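Local coordinates for tubulin-like protein CetZ1 (Haloferax volcanii, PDB 4B46) that controls archaeal cell shape as a GTP-binding tubulin homologue and is essential for developing the rod-shaped cells needed for efficient swimming, at residues Y146-N149 with A150-F154; P353-K356 with E357-V361. All blocks are in the same frame, centred on the assembly; numbering follows the deposited sequence.

Contact 1 of 2, residues Y146-N149 with A150-F154; sequences YTLN and AARSF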
loop_
_atom_site.group_PDB
_atom_site.type_symbol
_atom_site.label_atom_id
_atom_site.label_comp_id
_atom_site.label_asym_id
_atom_site.label_seq_id
_atom_site.Cartn_x
_atom_site.Cartn_y
_atom_site.Cartn_z
ATOM N N TYR A 146 13.573 -3.601 -15.023
ATOM C CA TYR A 146 12.681 -3.474 -13.877
ATOM C C TYR A 146 11.841 -2.214 -13.968
ATOM O O TYR A 146 10.667 -2.229 -13.627
ATOM C CB TYR A 146 13.470 -3.583 -12.569
ATOM C CG TYR A 146 14.383 -4.788 -12.645
ATOM C CD1 TYR A 146 13.879 -6.086 -12.483
ATOM C CD2 TYR A 146 15.725 -4.639 -12.958
ATOM C CE1 TYR A 146 14.718 -7.207 -12.599
ATOM C CE2 TYR A 146 16.563 -5.744 -13.077
ATOM C CZ TYR A 146 16.059 -7.017 -12.894
ATOM O OH TYR A 146 16.916 -8.085 -13.017
ATOM N N THR A 147 12.436 -1.138 -14.470
ATOM C CA THR A 147 11.696 0.096 -14.705
ATOM C C THR A 147 10.599 -0.120 -15.755
ATOM O O THR A 147 9.462 0.327 -15.579
ATOM C CB THR A 147 12.644 1.213 -15.169
ATOM O OG1 THR A 147 13.715 1.326 -14.229
ATOM C CG2 THR A 147 11.913 2.538 -15.261
ATOM N N LEU A 148 10.953 -0.804 -16.843
ATOM C CA LEU A 148 9.996 -1.130 -17.902
ATOM C C LEU A 148 8.855 -2.014 -17.397
ATOM O O LEU A 148 7.689 -1.754 -17.700
ATOM C CB LEU A 148 10.696 -1.800 -19.089
ATOM C CG LEU A 148 9.841 -2.217 -20.296
ATOM C CD1 LEU A 148 9.035 -1.053 -20.857
ATOM C CD2 LEU A 148 10.711 -2.844 -21.400
ATOM N N ASN A 149 9.183 -3.064 -16.648
ATOM C CA ASN A 149 8.138 -3.901 -16.056
ATOM C C ASN A 149 7.186 -3.082 -15.209
ATOM O O ASN A 149 5.976 -3.283 -15.263
ATOM C CB ASN A 149 8.724 -5.019 -15.201
ATOM C CG ASN A 149 9.307 -6.145 -16.037
ATOM O OD1 ASN A 149 9.049 -6.240 -17.232
ATOM N ND2 ASN A 149 10.089 -7.003 -15.404
ATOM N N ALA A 150 7.732 -2.142 -14.437
ATOM C CA ALA A 150 6.913 -1.363 -13.518
ATOM C C ALA A 150 5.978 -0.450 -14.288
ATOM O O ALA A 150 4.799 -0.307 -13.941
ATOM C CB ALA A 150 7.788 -0.555 -12.575
ATOM N N ALA A 151 6.518 0.162 -15.332
ATOM C CA ALA A 151 5.756 1.039 -16.209
ATOM C C ALA A 151 4.556 0.291 -16.805
ATOM O O ALA A 151 3.425 0.768 -16.741
ATOM C CB ALA A 151 6.659 1.581 -17.320
ATOM N N ARG A 152 4.808 -0.882 -17.381
ATOM C CA ARG A 152 3.731 -1.702 -17.946
ATOM C C ARG A 152 2.744 -2.209 -16.906
ATOM O O ARG A 152 1.537 -2.199 -17.134
ATOM C CB ARG A 152 4.303 -2.883 -18.715
ATOM C CG ARG A 152 5.017 -2.465 -19.962
ATOM C CD ARG A 152 5.562 -3.677 -20.677
ATOM N NE ARG A 152 6.054 -3.352 -22.003
ATOM C CZ ARG A 152 7.075 -3.975 -22.581
ATOM N NH1 ARG A 152 7.715 -4.942 -21.937
ATOM N NH2 ARG A 152 7.456 -3.624 -23.794
ATOM N N SER A 153 3.258 -2.647 -15.764
ATOM C CA SER A 153 2.412 -3.142 -14.683
ATOM C C SER A 153 1.537 -2.018 -14.113
ATOM O O SER A 153 0.330 -2.203 -13.872
ATOM C CB SER A 153 3.281 -3.752 -13.579
ATOM O OG SER A 153 2.495 -4.291 -12.523
ATOM N N PHE A 154 2.146 -0.856 -13.905
ATOM C CA PHE A 154 1.417 0.297 -13.380
ATOM C C PHE A 154 0.202 0.644 -14.247
ATOM O O PHE A 154 -0.889 0.865 -13.729
ATOM C CB PHE A 154 2.323 1.530 -13.227
ATOM C CG PHE A 154 1.554 2.793 -12.909
ATOM C CD1 PHE A 154 1.225 3.105 -11.604
ATOM C CD2 PHE A 154 1.125 3.638 -13.926
ATOM C CE1 PHE A 154 0.486 4.255 -11.306
ATOM C CE2 PHE A 154 0.389 4.787 -13.638
ATOM C CZ PHE A 154 0.068 5.089 -12.327
HETATM O O HOH W 1 7.339 -5.746 -19.248
#
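Leu148 reaches one turn along the helix to Arg152 and lays its isopropyl end against one face of the guanidinium. CD1 sits 3.9 Å above the guanidinium plane, over its centre, while CD2 comes 3.7 Å from NH1 of Arg152. The chain shapes bring this about: CG of Leu148 is anti to the backbone N (chi1 180°), and the arginine runs extended from CG to NE, which brings the flat group against the leucine methyls. With an alanine in place of Leu148, that face would probably lose its apolar cover and the guanidinium would be freer to turn. At the edge, in plane, a water takes a hydrogen bond from Arg152 NH1 at 2.8 Å and gives one to Asn149 OD1 at 2.7 Å, tying two side chains three residues apart. The backbone under both side chains keeps the i to i+4 bonds of helix 144-160, the crossover helix of a beta-alpha-beta unit between strands 131-137 and 163-168 in the GTPase domain; the bond from Arg152 N to Leu148 O is nearly straight, 174° at the hydrogen. The amide of Asn149 is fixed from its other end, where ND2 donates to the carbonyls of Ala70 and Gly108; its nearest atoms are about 5 Å from the GTP-binding Gly110. Ser153 OG bonds to Ser113 O, and Leu148 and Arg152 both touch Ala365 of helix 353-366.

Contact 2 of 2, residues P353-K356 with E357-V361; sequences PRIK and ELQQV
Arg354 and Glu357 lie side by side near the start of helix 353-366, pointing the same way and joined at their ends by a salt bridge. From CB, the arginine chain sets out with CG anti to the backbone N (chi1 172°), then bends at chi2 and again at chi3, which swings its end forward, toward Glu357. CD is the first atom of the chain to come near the glutamate, 3.4 Å from OE1 of Glu357. NE forms a salt bridge with Asp168 OD2, at the end of strand 163-168. NH1 carries the bond to the helix neighbour: it donates to Glu357 OE1 at 3.0 Å, with 155° at the hydrogen. The oxygen is met on its syn side and lies at the guanidinium edge, in plane, and the two flat groups are only 19° from coplanar. NH1 also passes 4.1 Å from Leu358 CD2. With a carboxylate at each of two of its nitrogens, the guanidinium is probably held against rotation.

On another side of the helix, Ile355 CG2 rests 3.8 Å from Gln359 NE2, while CG of Gln359 packs 3.3 Å from the carbonyl O of Ile355, the same oxygen that accepts a nearly straight bond from Gln359 N. Lys356 bends at chi3, and its NZ reaches Asn351 OD1 just before the helix. Around these turns, Ile355, Glu357, Gln359 and Val361 touch helix 144-160, whereas Arg354 and Leu358 pack on Leu137 at the end of strand 131-137.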
loop_
_atom_site.group_PDB
_atom_site.type_symbol
_atom_site.label_atom_id
_atom_site.label_comp_id
_atom_site.label_asym_id
_atom_site.label_seq_id
_atom_site.Cartn_x
_atom_site.Cartn_y
_atom_site.Cartn_z
ATOM N N PRO A 353 5.683 13.467 -11.486
ATOM C CA PRO A 353 6.838 13.219 -12.362
ATOM C C PRO A 353 7.141 11.729 -12.528
ATOM O O PRO A 353 7.328 11.263 -13.649
ATOM C CB PRO A 353 7.988 13.937 -11.638
ATOM C CG PRO A 353 7.304 15.072 -10.936
ATOM C CD PRO A 353 5.958 14.525 -10.494
ATOM N N ARG A 354 7.158 10.996 -11.425
ATOM C CA ARG A 354 7.465 9.579 -11.470
ATOM C C ARG A 354 6.460 8.809 -12.338
ATOM O O ARG A 354 6.841 7.920 -13.095
ATOM C CB ARG A 354 7.496 9.015 -10.054
ATOM C CG ARG A 354 7.621 7.516 -9.978
ATOM C CD ARG A 354 8.945 7.021 -10.570
ATOM N NE ARG A 354 9.489 5.934 -9.763
ATOM C CZ ARG A 354 10.303 4.986 -10.215
ATOM N NH1 ARG A 354 10.666 4.969 -11.493
ATOM N NH2 ARG A 354 10.743 4.041 -9.392
ATOM N N ILE A 355 5.181 9.163 -12.231
ATOM C CA ILE A 355 4.151 8.532 -13.048
ATOM C C ILE A 355 4.284 8.929 -14.513
ATOM O O ILE A 355 4.167 8.087 -15.407
ATOM C CB ILE A 355 2.736 8.844 -12.512
ATOM C CG1 ILE A 355 2.597 8.325 -11.080
ATOM C CG2 ILE A 355 1.659 8.240 -13.421
ATOM C CD1 ILE A 355 3.096 6.888 -10.917
ATOM N N LYS A 356 4.564 10.206 -14.763
ATOM C CA LYS A 356 4.800 10.668 -16.127
ATOM C C LYS A 356 6.013 9.978 -16.772
ATOM O O LYS A 356 6.011 9.725 -17.976
ATOM C CB LYS A 356 4.973 12.196 -16.176
ATOM C CG LYS A 356 3.674 12.971 -15.949
ATOM C CD LYS A 356 3.809 14.432 -16.361
ATOM C CE LYS A 356 4.709 15.209 -15.404
ATOM N NZ LYS A 356 4.862 16.645 -15.797
ATOM N N GLU A 357 7.036 9.682 -15.975
ATOM C CA GLU A 357 8.191 8.934 -16.471
ATOM C C GLU A 357 7.788 7.534 -16.945
ATOM O O GLU A 357 8.147 7.114 -18.044
ATOM C CB GLU A 357 9.260 8.770 -15.393
ATOM C CG GLU A 357 10.417 7.865 -15.869
ATOM C CD GLU A 357 11.038 7.048 -14.757
ATOM O OE1 GLU A 357 10.499 7.070 -13.634
ATOM O OE2 GLU A 357 12.089 6.402 -15.001
ATOM N N LEU A 358 7.067 6.818 -16.088
ATOM C CA LEU A 358 6.641 5.461 -16.379
ATOM C C LEU A 358 5.757 5.413 -17.623
ATOM O O LEU A 358 5.944 4.556 -18.490
ATOM C CB LEU A 358 5.912 4.855 -15.181
ATOM C CG LEU A 358 6.774 4.604 -13.946
ATOM C CD1 LEU A 358 5.922 3.974 -12.848
ATOM C CD2 LEU A 358 7.960 3.718 -14.281
ATOM N N GLN A 359 4.807 6.339 -17.719
ATOM C CA GLN A 359 3.978 6.435 -18.917
ATOM C C GLN A 359 4.834 6.605 -20.178
ATOM O O GLN A 359 4.593 5.945 -21.191
ATOM C CB GLN A 359 2.943 7.561 -18.781
ATOM C CG GLN A 359 1.936 7.302 -17.661
ATOM C CD GLN A 359 0.999 8.474 -17.386
ATOM O OE1 GLN A 359 1.296 9.628 -17.712
ATOM N NE2 GLN A 359 -0.140 8.177 -16.773
ATOM N N GLN A 360 5.840 7.474 -20.106
ATOM C CA GLN A 360 6.740 7.691 -21.230
ATOM C C GLN A 360 7.542 6.421 -21.553
ATOM O O GLN A 360 7.707 6.059 -22.720
ATOM C CB GLN A 360 7.689 8.855 -20.944
ATOM C CG GLN A 360 8.514 9.291 -22.137
ATOM C CD GLN A 360 7.682 10.003 -23.179
ATOM O OE1 GLN A 360 6.911 10.904 -22.857
ATOM N NE2 GLN A 360 7.818 9.589 -24.434
ATOM N N VAL A 361 8.045 5.761 -20.514
ATOM C CA VAL A 361 8.756 4.495 -20.669
ATOM C C VAL A 361 7.892 3.446 -21.378
ATOM O O VAL A 361 8.338 2.809 -22.330
ATOM C CB VAL A 361 9.224 3.948 -19.304
ATOM C CG1 VAL A 361 9.664 2.491 -19.430
ATOM C CG2 VAL A 361 10.355 4.800 -18.756
#

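Overall arrangement
Contact 1 comes first along the chain, on helix 144-160 of the GTPase domain; contact 2 follows on helix 353-366, the last helix modelled, and belongs to the CetZ C-terminal domain. Their centres are about 10 Å apart, on the same side of the chain's centre, and the two helices pack directly together. Ala151 CB lies 3.3 Å from Leu358 O, Phe154 CE2 meets Ile355 CG2 at 3.7 Å, and Leu148 CD1 comes 3.9 Å from Val361 CG1. The final helix thus packs back onto the nucleotide-binding domain, against a helix whose Tyr146 side chain is about 4 Å from the bound GDP.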